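Long-range contact in periplasmic binding protein (Veillonella parvula, PDB 4OVK), which probably captures a solute in the periplasm and delivers it to an ABC transporter for uptake: residues 178-183 with 206-211. Sequence-based numbering, arbitrary orientation.
Sequences KPKVLY and GGENAA
Peptide groups of P179 and E208 meet first: the carbonyl oxygen of P179 takes a hydrogen bond from E208 N, the donor lying somewhat tilted from the carbonyl plane. Separately, P179 CD comes to within 3.6 Å of the G206 carbonyl oxygen. V181 N answers to E208 O at 2.8 Å, approaching nearly along the C=O direction (178°). In the third bond A210 N sits above the carbonyl plane of V181, 43° out of it, and a water joins V181 O to N209 OD1. Two parallel bridges, K180 with E208 and V181 with N209, follow from this pattern; K180 and E208 lie on one face of the sheet, V181 and N209 on the other.

On the K180/E208 face the contact is largely aliphatic. K180 swings CG away from its own N (chi1 -170°), which lays the chain alongside A210, CG standing 3.6 Å from A210 CB, while its ammonium is held by the W229 carbonyl; K180 NZ and E208 OE2, opposite charges 4.7 Å apart and not in contact, may attract weakly. L182 CD1 adds an apolar touch on A210 CB at 4.2 Å. At the loop end K178 runs its methylenes over the G206 carbonyl oxygen, CB coming to 3.2 Å, and its NZ reaches S173 O and a water that donates to G207 O.

G206, with positive phi, is the C-prime residue of the Schellman motif ending helix 197-204, from which the chain enters edge strand 208-209. Strand 180-184, that helix and the parallel strand 208-209 form a beta-alpha-beta connection in one of the protein's two parallel sheets. Strand 180-184 lies between 208-209 and 233-236; helices 197-204 and 285-296 pack on V181, and helix 223-229 on L182 and A210.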
loop_
_atom_site.group_PDB
_atom_site.type_symbol
_atom_site.label_atom_id
_atom_site.label_comp_id
_atom_site.label_asym_id
_atom_site.label_seq_id
_atom_site.Cartn_x
_atom_site.Cartn_y
_atom_site.Cartn_z
ATOM N N LYS A 178 -0.201 -16.991 -20.377
ATOM C CA LYS A 178 -0.530 -16.391 -19.076
ATOM C C LYS A 178 -2.020 -16.042 -18.945
ATOM O O LYS A 178 -2.634 -15.634 -19.927
ATOM C CB LYS A 178 0.301 -15.128 -18.902
ATOM C CG LYS A 178 1.805 -15.355 -18.974
ATOM C CD LYS A 178 2.565 -14.049 -18.812
ATOM C CE LYS A 178 3.600 -13.849 -19.893
ATOM N NZ LYS A 178 4.184 -12.492 -19.765
ATOM N N PRO A 179 -2.611 -16.194 -17.736
ATOM C CA PRO A 179 -4.004 -15.763 -17.553
ATOM C C PRO A 179 -4.139 -14.257 -17.754
ATOM O O PRO A 179 -3.244 -13.507 -17.354
ATOM C CB PRO A 179 -4.318 -16.120 -16.090
ATOM C CG PRO A 179 -3.252 -17.058 -15.665
ATOM C CD PRO A 179 -2.040 -16.753 -16.499
ATOM N N LYS A 180 -5.235 -13.832 -18.381
ATOM C CA LYS A 180 -5.516 -12.414 -18.573
ATOM C C LYS A 180 -6.203 -11.844 -17.333
ATOM O O LYS A 180 -7.246 -12.342 -16.906
ATOM C CB LYS A 180 -6.387 -12.206 -19.804
ATOM C CG LYS A 180 -6.515 -10.747 -20.211
ATOM C CD LYS A 180 -7.374 -10.566 -21.456
ATOM C CE LYS A 180 -6.781 -11.252 -22.675
ATOM N NZ LYS A 180 -7.446 -10.764 -23.909
ATOM N N VAL A 181 -5.609 -10.790 -16.772
ATOM C CA VAL A 181 -6.028 -10.242 -15.479
ATOM C C VAL A 181 -6.441 -8.790 -15.632
ATOM O O VAL A 181 -5.706 -7.992 -16.243
ATOM C CB VAL A 181 -4.898 -10.314 -14.421
ATOM C CG1 VAL A 181 -5.404 -9.854 -13.060
ATOM C CG2 VAL A 181 -4.302 -11.721 -14.336
ATOM N N LEU A 182 -7.610 -8.467 -15.073
ATOM C CA LEU A 182 -8.151 -7.106 -15.038
ATOM C C LEU A 182 -8.158 -6.634 -13.583
ATOM O O LEU A 182 -8.672 -7.335 -12.700
ATOM C CB LEU A 182 -9.584 -7.091 -15.561
ATOM C CG LEU A 182 -10.239 -5.705 -15.622
ATOM C CD1 LEU A 182 -9.547 -4.845 -16.669
ATOM C CD2 LEU A 182 -11.721 -5.837 -15.918
ATOM N N TYR A 183 -7.585 -5.457 -13.329
ATOM C CA TYR A 183 -7.641 -4.854 -12.005
ATOM C C TYR A 183 -8.705 -3.752 -12.064
ATOM O O TYR A 183 -8.489 -2.695 -12.651
ATOM C CB TYR A 183 -6.261 -4.318 -11.604
ATOM C CG TYR A 183 -5.954 -4.353 -10.104
ATOM C CD1 TYR A 183 -6.697 -3.613 -9.202
ATOM C CD2 TYR A 183 -4.912 -5.127 -9.601
ATOM C CE1 TYR A 183 -6.405 -3.630 -7.840
ATOM C CE2 TYR A 183 -4.624 -5.169 -8.246
ATOM C CZ TYR A 183 -5.366 -4.409 -7.369
ATOM O OH TYR A 183 -5.063 -4.429 -6.023
ATOM N N GLY A 206 3.153 -13.231 -13.402
ATOM C CA GLY A 206 2.873 -14.163 -14.496
ATOM C C GLY A 206 1.511 -14.043 -15.152
ATOM O O GLY A 206 1.007 -15.012 -15.741
ATOM N N GLY A 207 0.920 -12.851 -15.083
ATOM C CA GLY A 207 -0.340 -12.595 -15.763
ATOM C C GLY A 207 -0.150 -11.707 -16.971
ATOM O O GLY A 207 0.883 -11.023 -17.109
ATOM N N GLU A 208 -1.140 -11.736 -17.858
ATOM C CA GLU A 208 -1.215 -10.783 -18.955
ATOM C C GLU A 208 -2.191 -9.709 -18.520
ATOM O O GLU A 208 -3.255 -10.014 -17.993
ATOM C CB GLU A 208 -1.693 -11.448 -20.251
ATOM C CG GLU A 208 -1.964 -10.462 -21.385
ATOM C CD GLU A 208 -2.395 -11.114 -22.689
ATOM O OE1 GLU A 208 -2.411 -12.366 -22.779
ATOM O OE2 GLU A 208 -2.728 -10.359 -23.636
ATOM N N ASN A 209 -1.833 -8.452 -18.748
ATOM C CA ASN A 209 -2.729 -7.344 -18.467
ATOM C C ASN A 209 -3.835 -7.202 -19.507
ATOM O O ASN A 209 -3.569 -6.859 -20.664
ATOM C CB ASN A 209 -1.925 -6.060 -18.395
ATOM C CG ASN A 209 -1.160 -5.958 -17.110
ATOM O OD1 ASN A 209 -1.762 -5.875 -16.042
ATOM N ND2 ASN A 209 0.168 -5.991 -17.194
ATOM N N ALA A 210 -5.076 -7.444 -19.088
ATOM C CA ALA A 210 -6.241 -7.216 -19.950
ATOM C C ALA A 210 -6.260 -5.792 -20.509
ATOM O O ALA A 210 -6.611 -5.594 -21.668
ATOM C CB ALA A 210 -7.538 -7.496 -19.195
ATOM N N ALA A 211 -5.873 -4.817 -19.680
ATOM C CA ALA A 211 -5.882 -3.391 -20.053
ATOM C C ALA A 211 -4.504 -2.866 -20.493
ATOM O O ALA A 211 -4.209 -1.676 -20.366
ATOM C CB ALA A 211 -6.408 -2.571 -18.889
HETATM O O HOH W 1 3.499 -11.732 -16.993
HETATM O O HOH W 2 -4.577 -5.315 -16.655
#